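Local coordinates for regulator of polyketide synthase expression (Bifidobacterium adolescentis, PDB 3ONQ), which is of unknown function but probably regulates transcription, perhaps of polyketide synthase genes, through a PucR-type helix-turn-helix domain, at residues D53-I59 against L126-G132; E25-F29 against V86-T90; N184-L189 against A233-W239; L32-T37 against A136-R141. One frame throughout, in Å; residues are numbered along the deposited sequence.

Contact 1. Residues D53-I59 against L126-G132. With SO4 (sulfate ion), chain P; SO4 (sulfate ion), chain O.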
loop_
_atom_site.group_PDB
_atom_site.type_symbol
_atom_site.label_atom_id
_atom_site.label_comp_id
_atom_site.label_asym_id
_atom_site.label_seq_id
_atom_site.Cartn_x
_atom_site.Cartn_y
_atom_site.Cartn_z
ATOM N N ASP B 53 -4.155 15.452 -8.666
ATOM C CA ASP B 53 -4.231 15.227 -7.230
ATOM C C ASP B 53 -5.319 16.081 -6.578
ATOM O O ASP B 53 -5.033 16.998 -5.812
ATOM C CB ASP B 53 -2.874 15.494 -6.577
ATOM C CG ASP B 53 -2.829 15.027 -5.139
ATOM O OD1 ASP B 53 -3.700 14.212 -4.756
ATOM O OD2 ASP B 53 -1.926 15.466 -4.395
ATOM N N PHE B 54 -6.566 15.759 -6.897
ATOM C CA PHE B 54 -7.705 16.594 -6.556
ATOM C C PHE B 54 -8.047 16.522 -5.074
ATOM O O PHE B 54 -7.626 15.607 -4.364
ATOM C CB PHE B 54 -8.916 16.175 -7.393
ATOM C CG PHE B 54 -9.242 14.701 -7.297
ATOM C CD1 PHE B 54 -9.975 14.213 -6.228
ATOM C CD2 PHE B 54 -8.825 13.811 -8.281
ATOM C CE1 PHE B 54 -10.280 12.864 -6.124
ATOM C CE2 PHE B 54 -9.133 12.446 -8.190
ATOM C CZ PHE B 54 -9.862 11.980 -7.102
ATOM N N ASN B 55 -8.799 17.509 -4.607
ATOM C CA ASN B 55 -9.401 17.437 -3.281
ATOM C C ASN B 55 -10.880 17.110 -3.410
ATOM O O ASN B 55 -11.530 17.519 -4.367
ATOM C CB ASN B 55 -9.211 18.746 -2.519
ATOM C CG ASN B 55 -7.760 19.019 -2.206
ATOM O OD1 ASN B 55 -7.254 20.122 -2.442
ATOM N ND2 ASN B 55 -7.072 18.007 -1.686
ATOM N N CYS B 56 -11.411 16.363 -2.452
ATOM C CA CYS B 56 -12.792 15.935 -2.543
ATOM C C CYS B 56 -13.340 15.715 -1.142
ATOM O O CYS B 56 -12.570 15.651 -0.179
ATOM C CB CYS B 56 -12.885 14.631 -3.353
ATOM S SG CYS B 56 -12.043 13.199 -2.565
ATOM N N PHE B 57 -14.664 15.590 -1.044
ATOM C CA PHE B 57 -15.325 15.232 0.203
ATOM C C PHE B 57 -16.642 14.592 -0.174
ATOM O O PHE B 57 -17.079 14.690 -1.325
ATOM C CB PHE B 57 -15.563 16.464 1.093
ATOM C CG PHE B 57 -16.397 17.535 0.439
ATOM C CD1 PHE B 57 -17.782 17.493 0.505
ATOM C CD2 PHE B 57 -15.796 18.587 -0.233
ATOM C CE1 PHE B 57 -18.553 18.480 -0.099
ATOM C CE2 PHE B 57 -16.559 19.577 -0.836
ATOM C CZ PHE B 57 -17.944 19.522 -0.777
ATOM N N ALA B 58 -17.280 13.944 0.791
ATOM C CA ALA B 58 -18.504 13.219 0.507
ATOM C C ALA B 58 -19.630 13.637 1.444
ATOM O O ALA B 58 -19.394 14.022 2.594
ATOM C CB ALA B 58 -18.253 11.707 0.602
ATOM N N ILE B 59 -20.853 13.564 0.935
ATOM C CA ILE B 59 -22.045 13.802 1.728
ATOM C C ILE B 59 -22.959 12.631 1.459
ATOM O O ILE B 59 -23.054 12.171 0.310
ATOM C CB ILE B 59 -22.771 15.085 1.289
ATOM C CG1 ILE B 59 -21.855 16.295 1.438
ATOM C CG2 ILE B 59 -24.031 15.293 2.117
ATOM C CD1 ILE B 59 -22.480 17.609 0.929
ATOM N N LEU B 126 -21.342 14.307 6.716
ATOM C CA LEU B 126 -20.430 15.120 5.909
ATOM C C LEU B 126 -18.992 14.704 6.199
ATOM O O LEU B 126 -18.566 14.759 7.342
ATOM C CB LEU B 126 -20.605 16.613 6.249
ATOM C CG LEU B 126 -19.611 17.587 5.584
ATOM C CD1 LEU B 126 -19.739 17.545 4.062
ATOM C CD2 LEU B 126 -19.755 19.034 6.078
ATOM N N SER B 127 -18.241 14.282 5.183
ATOM C CA SER B 127 -16.879 13.782 5.418
ATOM C C SER B 127 -15.855 14.905 5.456
ATOM O O SER B 127 -16.114 15.989 4.957
ATOM C CB SER B 127 -16.463 12.797 4.322
ATOM O OG SER B 127 -15.896 13.483 3.217
ATOM N N PRO B 128 -14.670 14.639 6.035
ATOM C CA PRO B 128 -13.556 15.582 5.906
ATOM C C PRO B 128 -13.090 15.670 4.450
ATOM O O PRO B 128 -13.468 14.838 3.613
ATOM C CB PRO B 128 -12.448 14.945 6.765
ATOM C CG PRO B 128 -13.144 13.949 7.640
ATOM C CD PRO B 128 -14.314 13.463 6.850
ATOM N N VAL B 129 -12.273 16.671 4.149
ATOM C CA VAL B 129 -11.658 16.775 2.823
ATOM C C VAL B 129 -10.586 15.695 2.704
ATOM O O VAL B 129 -9.865 15.418 3.665
ATOM C CB VAL B 129 -11.033 18.166 2.588
ATOM C CG1 VAL B 129 -10.341 18.235 1.219
ATOM C CG2 VAL B 129 -12.092 19.242 2.678
ATOM N N ARG B 130 -10.504 15.060 1.537
ATOM C CA ARG B 130 -9.494 14.034 1.290
ATOM C C ARG B 130 -8.896 14.288 -0.097
ATOM O O ARG B 130 -9.473 15.032 -0.895
ATOM C CB ARG B 130 -10.109 12.632 1.378
ATOM C CG ARG B 130 -10.883 12.359 2.657
ATOM C CD ARG B 130 -10.096 11.481 3.610
ATOM N NE ARG B 130 -10.809 11.192 4.852
ATOM C CZ ARG B 130 -10.295 11.409 6.058
ATOM N NH1 ARG B 130 -9.074 11.925 6.170
ATOM N NH2 ARG B 130 -10.990 11.122 7.149
ATOM N N SER B 131 -7.743 13.689 -0.386
ATOM C CA SER B 131 -7.066 13.967 -1.651
ATOM C C SER B 131 -6.877 12.740 -2.529
ATOM O O SER B 131 -6.570 11.638 -2.046
ATOM C CB SER B 131 -5.713 14.644 -1.403
ATOM O OG SER B 131 -4.879 13.805 -0.631
ATOM N N GLY B 132 -7.055 12.948 -3.827
ATOM C CA GLY B 132 -6.826 11.915 -4.817
ATOM C C GLY B 132 -7.814 10.765 -4.738
ATOM O O GLY B 132 -8.748 10.761 -3.933
HETATM S S SO4 P . -6.064 12.383 2.981
HETATM O O1 SO4 P . -6.881 12.465 4.196
HETATM O O2 SO4 P . -5.618 13.723 2.602
HETATM O O3 SO4 P . -4.897 11.549 3.244
HETATM O O4 SO4 P . -6.841 11.811 1.886
HETATM S S SO4 O . -6.493 11.276 9.749
HETATM O O1 SO4 O . -7.426 12.239 10.334
HETATM O O2 SO4 O . -5.228 11.940 9.446
HETATM O O3 SO4 O . -6.232 10.189 10.690
HETATM O O4 SO4 O . -7.068 10.739 8.520
#

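Contact 2. Residues E25-F29 against V86-T90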
loop_
_atom_site.group_PDB
_atom_site.type_symbol
_atom_site.label_atom_id
_atom_site.label_comp_id
_atom_site.label_asym_id
_atom_site.label_seq_id
_atom_site.Cartn_x
_atom_site.Cartn_y
_atom_site.Cartn_z
ATOM N N GLU B 25 -19.673 6.351 -14.246
ATOM C CA GLU B 25 -19.825 6.899 -12.901
ATOM C C GLU B 25 -20.161 5.797 -11.887
ATOM O O GLU B 25 -19.541 5.706 -10.825
ATOM C CB GLU B 25 -20.908 7.980 -12.867
ATOM C CG GLU B 25 -21.083 8.614 -11.486
ATOM C CD GLU B 25 -22.322 9.484 -11.387
ATOM O OE1 GLU B 25 -23.377 9.076 -11.912
ATOM O OE2 GLU B 25 -22.245 10.575 -10.783
ATOM N N ARG B 26 -21.144 4.964 -12.219
ATOM C CA ARG B 26 -21.574 3.927 -11.295
ATOM C C ARG B 26 -20.424 2.973 -11.026
ATOM O O ARG B 26 -20.242 2.511 -9.892
ATOM C CB ARG B 26 -22.791 3.165 -11.821
ATOM C CG ARG B 26 -23.221 2.024 -10.908
ATOM C CD ARG B 26 -24.493 1.340 -11.403
ATOM N NE ARG B 26 -24.674 1.449 -12.853
ATOM C CZ ARG B 26 -24.146 0.624 -13.759
ATOM N NH1 ARG B 26 -23.375 -0.395 -13.385
ATOM N NH2 ARG B 26 -24.385 0.827 -15.052
ATOM N N LEU B 27 -19.651 2.687 -12.073
ATOM C CA LEU B 27 -18.495 1.802 -11.951
ATOM C C LEU B 27 -17.424 2.414 -11.054
ATOM O O LEU B 27 -16.858 1.733 -10.200
ATOM C CB LEU B 27 -17.906 1.463 -13.324
ATOM C CG LEU B 27 -16.640 0.605 -13.324
ATOM C CD1 LEU B 27 -16.911 -0.779 -12.734
ATOM C CD2 LEU B 27 -16.065 0.480 -14.747
ATOM N N ALA B 28 -17.130 3.696 -11.250
ATOM C CA ALA B 28 -16.143 4.347 -10.401
ATOM C C ALA B 28 -16.651 4.385 -8.955
ATOM O O ALA B 28 -15.903 4.126 -8.016
ATOM C CB ALA B 28 -15.853 5.742 -10.894
ATOM N N PHE B 29 -17.932 4.704 -8.792
ATOM C CA PHE B 29 -18.564 4.694 -7.478
ATOM C C PHE B 29 -18.355 3.354 -6.790
ATOM O O PHE B 29 -17.833 3.299 -5.678
ATOM C CB PHE B 29 -20.058 5.012 -7.597
ATOM C CG PHE B 29 -20.796 5.023 -6.277
ATOM C CD1 PHE B 29 -20.724 6.118 -5.430
ATOM C CD2 PHE B 29 -21.584 3.949 -5.903
ATOM C CE1 PHE B 29 -21.419 6.142 -4.232
ATOM C CE2 PHE B 29 -22.277 3.956 -4.701
ATOM C CZ PHE B 29 -22.200 5.060 -3.865
ATOM N N VAL B 86 -19.172 15.805 -9.587
ATOM C CA VAL B 86 -19.696 15.129 -8.417
ATOM C C VAL B 86 -20.133 13.711 -8.811
ATOM O O VAL B 86 -20.967 13.524 -9.700
ATOM C CB VAL B 86 -20.820 15.947 -7.727
ATOM C CG1 VAL B 86 -21.956 16.198 -8.676
ATOM C CG2 VAL B 86 -21.309 15.238 -6.460
ATOM N N VAL B 87 -19.516 12.716 -8.179
ATOM C CA VAL B 87 -19.876 11.315 -8.392
ATOM C C VAL B 87 -20.956 10.925 -7.407
ATOM O O VAL B 87 -20.766 11.032 -6.187
ATOM C CB VAL B 87 -18.665 10.393 -8.202
ATOM C CG1 VAL B 87 -19.104 8.922 -8.183
ATOM C CG2 VAL B 87 -17.642 10.650 -9.317
ATOM N N ILE B 88 -22.090 10.479 -7.937
ATOM C CA ILE B 88 -23.249 10.158 -7.112
ATOM C C ILE B 88 -23.614 8.699 -7.277
ATOM O O ILE B 88 -23.586 8.173 -8.387
ATOM C CB ILE B 88 -24.453 11.033 -7.494
ATOM C CG1 ILE B 88 -24.086 12.512 -7.340
ATOM C CG2 ILE B 88 -25.689 10.667 -6.660
ATOM C CD1 ILE B 88 -25.243 13.461 -7.555
ATOM N N GLY B 89 -23.945 8.040 -6.173
ATOM C CA GLY B 89 -24.335 6.638 -6.221
ATOM C C GLY B 89 -25.221 6.270 -5.048
ATOM O O GLY B 89 -25.330 7.016 -4.080
ATOM N N THR B 90 -25.861 5.115 -5.122
ATOM C CA THR B 90 -26.747 4.702 -4.049
ATOM C C THR B 90 -26.202 3.481 -3.349
ATOM O O THR B 90 -25.470 2.677 -3.935
ATOM C CB THR B 90 -28.160 4.398 -4.551
ATOM O OG1 THR B 90 -28.100 3.313 -5.478
ATOM C CG2 THR B 90 -28.744 5.616 -5.243
#

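Contact 3. Residues N184-L189 against A233-W239. With SO4 (sulfate ion), chain O.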
loop_
_atom_site.group_PDB
_atom_site.type_symbol
_atom_site.label_atom_id
_atom_site.label_comp_id
_atom_site.label_asym_id
_atom_site.label_seq_id
_atom_site.Cartn_x
_atom_site.Cartn_y
_atom_site.Cartn_z
ATOM N N ASN B 184 -5.089 8.235 16.524
ATOM C CA ASN B 184 -5.500 9.571 16.935
ATOM C C ASN B 184 -6.006 9.655 18.365
ATOM O O ASN B 184 -6.173 10.747 18.894
ATOM C CB ASN B 184 -6.579 10.129 16.013
ATOM C CG ASN B 184 -6.103 10.272 14.575
ATOM O OD1 ASN B 184 -4.906 10.279 14.308
ATOM N ND2 ASN B 184 -7.043 10.376 13.648
ATOM N N VAL B 185 -6.285 8.516 18.982
ATOM C CA VAL B 185 -6.765 8.551 20.358
ATOM C C VAL B 185 -5.789 7.819 21.277
ATOM O O VAL B 185 -5.122 8.448 22.107
ATOM C CB VAL B 185 -8.205 7.993 20.474
ATOM C CG1 VAL B 185 -8.733 8.171 21.890
ATOM C CG2 VAL B 185 -9.117 8.699 19.482
ATOM N N TYR B 186 -5.675 6.501 21.106
ATOM C CA TYR B 186 -4.812 5.684 21.960
ATOM C C TYR B 186 -3.357 6.138 21.957
ATOM O O TYR B 186 -2.778 6.378 23.014
ATOM C CB TYR B 186 -4.905 4.217 21.556
ATOM C CG TYR B 186 -3.857 3.310 22.165
ATOM C CD1 TYR B 186 -4.028 2.752 23.433
ATOM C CD2 TYR B 186 -2.704 2.982 21.457
ATOM C CE1 TYR B 186 -3.062 1.891 23.981
ATOM C CE2 TYR B 186 -1.748 2.139 21.989
ATOM C CZ TYR B 186 -1.924 1.595 23.247
ATOM O OH TYR B 186 -0.947 0.756 23.745
ATOM N N GLN B 187 -2.761 6.255 20.774
ATOM C CA GLN B 187 -1.358 6.643 20.687
ATOM C C GLN B 187 -1.122 8.092 21.132
ATOM O O GLN B 187 -0.077 8.408 21.676
ATOM C CB GLN B 187 -0.791 6.389 19.282
ATOM C CG GLN B 187 -0.408 4.937 19.058
ATOM C CD GLN B 187 0.448 4.743 17.809
ATOM O OE1 GLN B 187 0.321 5.484 16.832
ATOM N NE2 GLN B 187 1.334 3.753 17.847
ATOM N N VAL B 188 -2.096 8.963 20.906
ATOM C CA VAL B 188 -1.965 10.347 21.344
ATOM C C VAL B 188 -1.989 10.405 22.873
ATOM O O VAL B 188 -1.207 11.126 23.483
ATOM C CB VAL B 188 -3.064 11.240 20.746
ATOM C CG1 VAL B 188 -3.084 12.597 21.428
ATOM C CG2 VAL B 188 -2.843 11.405 19.244
ATOM N N LEU B 189 -2.871 9.622 23.485
ATOM C CA LEU B 189 -2.946 9.534 24.943
ATOM C C LEU B 189 -1.611 9.096 25.529
ATOM O O LEU B 189 -1.161 9.634 26.538
ATOM C CB LEU B 189 -4.027 8.532 25.379
ATOM C CG LEU B 189 -5.419 9.004 25.769
ATOM C CD1 LEU B 189 -6.177 7.858 26.417
ATOM C CD2 LEU B 189 -5.321 10.170 26.733
ATOM N N ALA B 233 -6.137 15.395 28.539
ATOM C CA ALA B 233 -6.423 14.326 27.581
ATOM C C ALA B 233 -7.555 14.716 26.621
ATOM O O ALA B 233 -7.561 14.299 25.469
ATOM C CB ALA B 233 -6.753 13.030 28.301
ATOM N N ALA B 234 -8.514 15.496 27.112
ATOM C CA ALA B 234 -9.568 16.044 26.266
ATOM C C ALA B 234 -8.972 16.979 25.222
ATOM O O ALA B 234 -9.364 16.953 24.050
ATOM C CB ALA B 234 -10.620 16.788 27.108
ATOM N N GLU B 235 -8.011 17.797 25.637
ATOM C CA GLU B 235 -7.413 18.748 24.705
ATOM C C GLU B 235 -6.630 18.042 23.615
ATOM O O GLU B 235 -6.693 18.436 22.455
ATOM C CB GLU B 235 -6.535 19.769 25.438
ATOM C CG GLU B 235 -7.344 20.622 26.416
ATOM C CD GLU B 235 -6.485 21.481 27.329
ATOM O OE1 GLU B 235 -5.238 21.330 27.307
ATOM O OE2 GLU B 235 -7.069 22.305 28.071
ATOM N N THR B 236 -5.898 16.992 23.978
ATOM C CA THR B 236 -5.032 16.335 23.005
ATOM C C THR B 236 -5.762 15.355 22.084
ATOM O O THR B 236 -5.317 15.118 20.967
ATOM C CB THR B 236 -3.859 15.602 23.667
ATOM O OG1 THR B 236 -4.370 14.550 24.486
ATOM C CG2 THR B 236 -3.029 16.560 24.524
ATOM N N THR B 237 -6.860 14.770 22.553
ATOM C CA THR B 237 -7.547 13.750 21.768
ATOM C C THR B 237 -8.913 14.214 21.262
ATOM O O THR B 237 -9.461 13.640 20.325
ATOM C CB THR B 237 -7.744 12.434 22.574
ATOM O OG1 THR B 237 -8.660 12.656 23.654
ATOM C CG2 THR B 237 -6.434 11.941 23.133
ATOM N N GLY B 238 -9.469 15.242 21.890
ATOM C CA GLY B 238 -10.811 15.696 21.560
ATOM C C GLY B 238 -11.882 14.931 22.329
ATOM O O GLY B 238 -13.070 15.199 22.186
ATOM N N TRP B 239 -11.465 13.976 23.153
ATOM C CA TRP B 239 -12.425 13.157 23.892
ATOM C C TRP B 239 -12.306 13.399 25.396
ATOM O O TRP B 239 -11.223 13.272 25.969
ATOM C CB TRP B 239 -12.246 11.673 23.549
ATOM C CG TRP B 239 -12.376 11.402 22.069
ATOM C CD1 TRP B 239 -11.371 11.169 21.183
ATOM C CD2 TRP B 239 -13.593 11.365 21.317
ATOM N NE1 TRP B 239 -11.885 10.972 19.917
ATOM C CE2 TRP B 239 -13.250 11.079 19.978
ATOM C CE3 TRP B 239 -14.943 11.530 21.651
ATOM C CZ2 TRP B 239 -14.211 10.974 18.966
ATOM C CZ3 TRP B 239 -15.899 11.414 20.641
ATOM C CH2 TRP B 239 -15.525 11.142 19.320
HETATM S S SO4 O . -6.493 11.276 9.749
HETATM O O1 SO4 O . -7.426 12.239 10.334
HETATM O O2 SO4 O . -5.228 11.940 9.446
HETATM O O3 SO4 O . -6.232 10.189 10.690
HETATM O O4 SO4 O . -7.068 10.739 8.520
HETATM O O HOH W 1 -8.941 12.430 17.953
#

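Contact 4. Residues L32-T37 against A136-R141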
loop_
_atom_site.group_PDB
_atom_site.type_symbol
_atom_site.label_atom_id
_atom_site.label_comp_id
_atom_site.label_asym_id
_atom_site.label_seq_id
_atom_site.Cartn_x
_atom_site.Cartn_y
_atom_site.Cartn_z
ATOM N N LEU B 32 -14.700 2.654 -5.817
ATOM C CA LEU B 32 -14.269 3.454 -4.686
ATOM C C LEU B 32 -14.884 2.922 -3.398
ATOM O O LEU B 32 -14.202 2.789 -2.385
ATOM C CB LEU B 32 -14.644 4.924 -4.895
ATOM C CG LEU B 32 -13.959 5.627 -6.070
ATOM C CD1 LEU B 32 -14.602 6.972 -6.349
ATOM C CD2 LEU B 32 -12.456 5.771 -5.814
ATOM N N LEU B 33 -16.177 2.617 -3.440
ATOM C CA LEU B 33 -16.873 2.143 -2.248
ATOM C C LEU B 33 -16.312 0.795 -1.787
ATOM O O LEU B 33 -16.356 0.475 -0.596
ATOM C CB LEU B 33 -18.381 2.040 -2.512
ATOM C CG LEU B 33 -19.306 2.124 -1.303
ATOM C CD1 LEU B 33 -18.924 3.319 -0.443
ATOM C CD2 LEU B 33 -20.757 2.226 -1.760
ATOM N N THR B 34 -15.778 0.010 -2.724
ATOM C CA THR B 34 -15.223 -1.306 -2.391
ATOM C C THR B 34 -13.703 -1.287 -2.189
ATOM O O THR B 34 -13.051 -2.327 -2.232
ATOM C CB THR B 34 -15.635 -2.416 -3.414
ATOM O OG1 THR B 34 -15.113 -2.119 -4.714
ATOM C CG2 THR B 34 -17.157 -2.546 -3.495
ATOM N N ASN B 35 -13.158 -0.097 -1.947
ATOM C CA ASN B 35 -11.736 0.081 -1.629
ATOM C C ASN B 35 -10.755 -0.223 -2.765
ATOM O O ASN B 35 -9.607 -0.590 -2.519
ATOM C CB ASN B 35 -11.336 -0.721 -0.384
ATOM C CG ASN B 35 -9.978 -0.306 0.167
ATOM O OD1 ASN B 35 -9.619 0.868 0.138
ATOM N ND2 ASN B 35 -9.211 -1.274 0.649
HETATM N N MSE B 36 -11.201 -0.063 -4.006
HETATM C CA MSE B 36 -10.316 -0.261 -5.152
HETATM C C MSE B 36 -9.735 1.094 -5.568
HETATM O O MSE B 36 -10.472 1.996 -5.965
HETATM C CB MSE B 36 -11.075 -0.932 -6.304
HETATM C CG MSE B 36 -11.606 -2.338 -5.971
HETATM SE SE MSE B 36 -13.025 -2.955 -7.192
HETATM C CE MSE B 36 -12.003 -3.030 -8.852
ATOM N N THR B 37 -8.436 1.280 -5.299
ATOM C CA THR B 37 -7.776 2.562 -5.511
ATOM C C THR B 37 -6.618 2.536 -6.514
ATOM O O THR B 37 -5.805 3.440 -6.560
ATOM C CB THR B 37 -7.317 3.159 -4.189
ATOM O OG1 THR B 37 -6.381 2.278 -3.577
ATOM C CG2 THR B 37 -8.499 3.329 -3.276
ATOM N N ALA B 136 -10.796 9.846 -2.145
ATOM C CA ALA B 136 -12.155 9.636 -2.618
ATOM C C ALA B 136 -12.723 8.336 -2.052
ATOM O O ALA B 136 -13.844 8.307 -1.535
ATOM C CB ALA B 136 -12.183 9.619 -4.150
ATOM N N SER B 137 -11.950 7.257 -2.138
ATOM C CA SER B 137 -12.413 5.967 -1.610
ATOM C C SER B 137 -12.616 6.059 -0.093
ATOM O O SER B 137 -13.606 5.568 0.444
ATOM C CB SER B 137 -11.409 4.863 -1.929
ATOM O OG SER B 137 -11.844 3.614 -1.406
ATOM N N HIS B 138 -11.667 6.695 0.582
ATOM C CA HIS B 138 -11.768 6.951 2.013
ATOM C C HIS B 138 -13.032 7.751 2.372
ATOM O O HIS B 138 -13.771 7.384 3.289
ATOM C CB HIS B 138 -10.516 7.705 2.496
ATOM C CG HIS B 138 -10.405 7.802 3.983
ATOM N ND1 HIS B 138 -9.270 8.247 4.625
ATOM C CD2 HIS B 138 -11.297 7.507 4.967
ATOM C CE1 HIS B 138 -9.459 8.216 5.931
ATOM N NE2 HIS B 138 -10.684 7.771 6.164
ATOM N N ALA B 139 -13.271 8.849 1.662
ATOM C CA ALA B 139 -14.431 9.702 1.920
ATOM C C ALA B 139 -15.738 8.934 1.755
ATOM O O ALA B 139 -16.639 9.016 2.590
ATOM C CB ALA B 139 -14.415 10.940 0.994
ATOM N N LEU B 140 -15.855 8.188 0.668
ATOM C CA LEU B 140 -17.069 7.413 0.446
ATOM C C LEU B 140 -17.268 6.305 1.494
ATOM O O LEU B 140 -18.382 6.064 1.948
ATOM C CB LEU B 140 -17.093 6.844 -0.969
ATOM C CG LEU B 140 -17.378 7.908 -2.038
ATOM C CD1 LEU B 140 -17.118 7.381 -3.460
ATOM C CD2 LEU B 140 -18.813 8.371 -1.909
ATOM N N ARG B 141 -16.196 5.629 1.874
ATOM C CA ARG B 141 -16.327 4.552 2.836
ATOM C C ARG B 141 -16.620 5.061 4.258
ATOM O O ARG B 141 -17.493 4.531 4.936
ATOM C CB ARG B 141 -15.114 3.623 2.788
ATOM C CG ARG B 141 -15.123 2.724 1.548
ATOM C CD ARG B 141 -13.914 1.804 1.478
ATOM N NE ARG B 141 -13.808 0.884 2.610
ATOM C CZ ARG B 141 -14.370 -0.323 2.651
ATOM N NH1 ARG B 141 -15.093 -0.756 1.626
ATOM N NH2 ARG B 141 -14.210 -1.101 3.715
#

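Contact 1. Residues D53-I59 against L126-G132
The phenyl ring of Phe-54 lies on Gly-132: the CA of Gly-132 stands 3.9 Å from the ring centroid of Phe-54 and 16° off its normal, a CH-pi contact over one face, displaced toward the rim. Its CG is tucked between the backbone N and the carbonyl carbon (chi1 54°), which folds the ring back over the glycine, while Cys-56 SG fits in plane at the ring edge. Gly-132 N also donates to Phe-54 O at 2.8 Å. Cys-56 and Arg-130 then exchange backbone bonds as an antiparallel hydrogen-bonded pair. Strands 55-61 and 124-131 are neighbours within a mixed five-stranded sheet, but the register slips by one residue before the non-hydrogen-bonded pair Ile-59/Leu-126. Ser-127 spans the irregularity, OG accepting from Ala-58 N at 2.8 Å and donating to Pro-128 O at 2.8 Å. Beyond it, Leu-126 CD1 meets Ile-59 CG1 at 3.6 Å, the two side chains passing at a slant. The Arg-130 chain turns off the strand at a bent chi2 (-104°), and its NH1 reaches O1 of sulfate P at 3.0 Å, at the guanidinium edge. NH2 forms a salt bridge with Glu-142. With an alanine in place of Arg-130, Glu-142 would probably lose its charged mate and sulfate P one of its donors. Ser-131 N grips the same sulfate through O4, at 3.1 Å.

Contact 2. Residues E25-F29 against V86-T90
Phe-29 reaches from its helix onto Gly-89, and each step of its side chain has a partner. CB touches Val-87 CG1 at 4.1 Å. With CG opposite the backbone N (chi1 180°), the ring is carried out flat over the strand. Gly-89 CA sits 3.5 Å from the Phe-29 ring centroid and 8° off the normal, a CH-pi contact over the centre of one face. At the far end, Phe-29 CZ meets Gly-89 C at 3.5 Å, and CE2 lies 3.5 Å from Thr-90 O. A CB on Gly-89 would point into this ring, so the close approach depends on the glycine.

The 25-29 turn of helix 21-33 crosses residues 86-90 of strand 86-91, an outermost strand of the sheet within this chain, at -77°, the segment axes 7.9 Å apart; Ile-88 turns to helix 67-80 on the other face, giving the layers of an alpha-beta-alpha sandwich. Glu-25, extended beyond CG, runs alongside Val-87 in the opposite sense and accepts from Ile-88 N on OE2 at 2.9 Å, the donor standing above the carboxylate plane. Arg-75 forms a salt bridge to that oxygen and also bonds Val-86 O, which probably offsets the 3.4 Å approach of these two acceptors, Glu-25 OE2 and Val-86 O.

Contact 3. Residues N184-L189 against A233-W239
Ala-233 O is gripped by both donors of Thr-237, the backbone N and, at 2.7 Å, the hydroxyl OG1, which come from opposite faces of the carbonyl plane; Thr-236 OG1 adds a weak third bond. Thr-237 OG1 in turn accepts from Trp-239 N at 3.1 Å, an ST turn that carries the chain out of the helix through Gly-238, whose phi is positive (86°). The first torsion of Thr-237 (chi1 67°) turns OG1 back to its own helix and CG2 to helix 175-190, where CG2 meets Val-188 CG1 at 3.8 Å, the two side chains running alongside with opposed directions, and also touches Leu-189. A valine in place of Thr-237 would probably leave Trp-239 N without its acceptor and set the turn free to shift. Leu-189 CD2 packs on Ala-233 CB at 3.6 Å, and Val-188 CG1 approaches Thr-236 O at 3.4 Å. Val-185 crosses the indole at about a right angle, its CG2 lying 3.6 Å from Trp-239 NE1. One water donates to Thr-237 O at 2.7 Å and weakly to Asn-184 O. The segment axes pass 9.7 Å apart at 127°, so helix 175-190 lies across the C-terminal end of helix 223-237, which by sequence is probably the second helix of the helix-turn-helix in this PucR-type domain.

Contact 4. Residues L32-T37 against A136-R141
Two side chains of helix 132-149, Ser-137 and Arg-141, bond to the successive carbonyls Leu-32 O and Leu-33 O. Ser-137 OG donates to Leu-32 O at 2.7 Å, lying in the carbonyl plane on a lone pair; its OG points opposite the backbone N (chi1 179°), which directs it at the end of helix 21-33. Leu-32 O takes a second donor, Asn-35 N, at 3.1 Å, so two groups hold it. Arg-141 bends at chi3 (61°) and brings NH1 to Leu-33 O at 2.8 Å, the oxygen 12° out of the guanidinium plane. NH2 of the same arginine bonds a glycerol, probably from the crystallisation liquor.

These carbonyls belong to the C-terminal end of helix 21-33, which closes in a Schellman motif: Asn-35, with positive phi, is the C-prime residue, with Asn-35 N bonded to Leu-32 O and Met-36 N to Cys-31 O. A guanidinium placed at this end would probably be favoured by the partial negative charge of the helix terminus.

Apolar contacts lie toward the sheet, where Leu-32 and Ala-136 both touch Leu-98 of strand 94-100. Leu-32 CB meets Leu-140 CD1 at 3.8 Å, and Leu-32 CD2 reaches Ala-136 CB at 4.2 Å. Separately, Leu-33 turns its CD1 onto Leu-140 CB at 4.0 Å. Past the helix end, Thr-37 CG2 rests on Ser-137 CB at 3.6 Å, while Asn-35 CB lies over one face of the Arg-141 guanidinium.

In the fold
Contacts 1, 2 and 4 belong to the sheet-containing half, contact 3 to the helical C-terminal part, its centre about 24 Å from that of contact 1. Contacts 1 and 4 touch, and helix 132-149 directly follows strand 124-131: Arg-130 CZ approaches His-138 CE1 at 3.3 Å, and Cys-56 SG meets Ala-136 CA at 3.6 Å. Contacts 2 and 4 share helix 21-33, with centres about 11 Å apart, and meet where Phe-29 CE1 nears Leu-140 CD2 at 4.1 Å. Contacts 1 and 3 do not touch, yet both reach sulfate O, through Asn-184 ND2 and, weakly, through Arg-130 NH1, so this ion, probably from the crystallisation liquor, lies between the two halves.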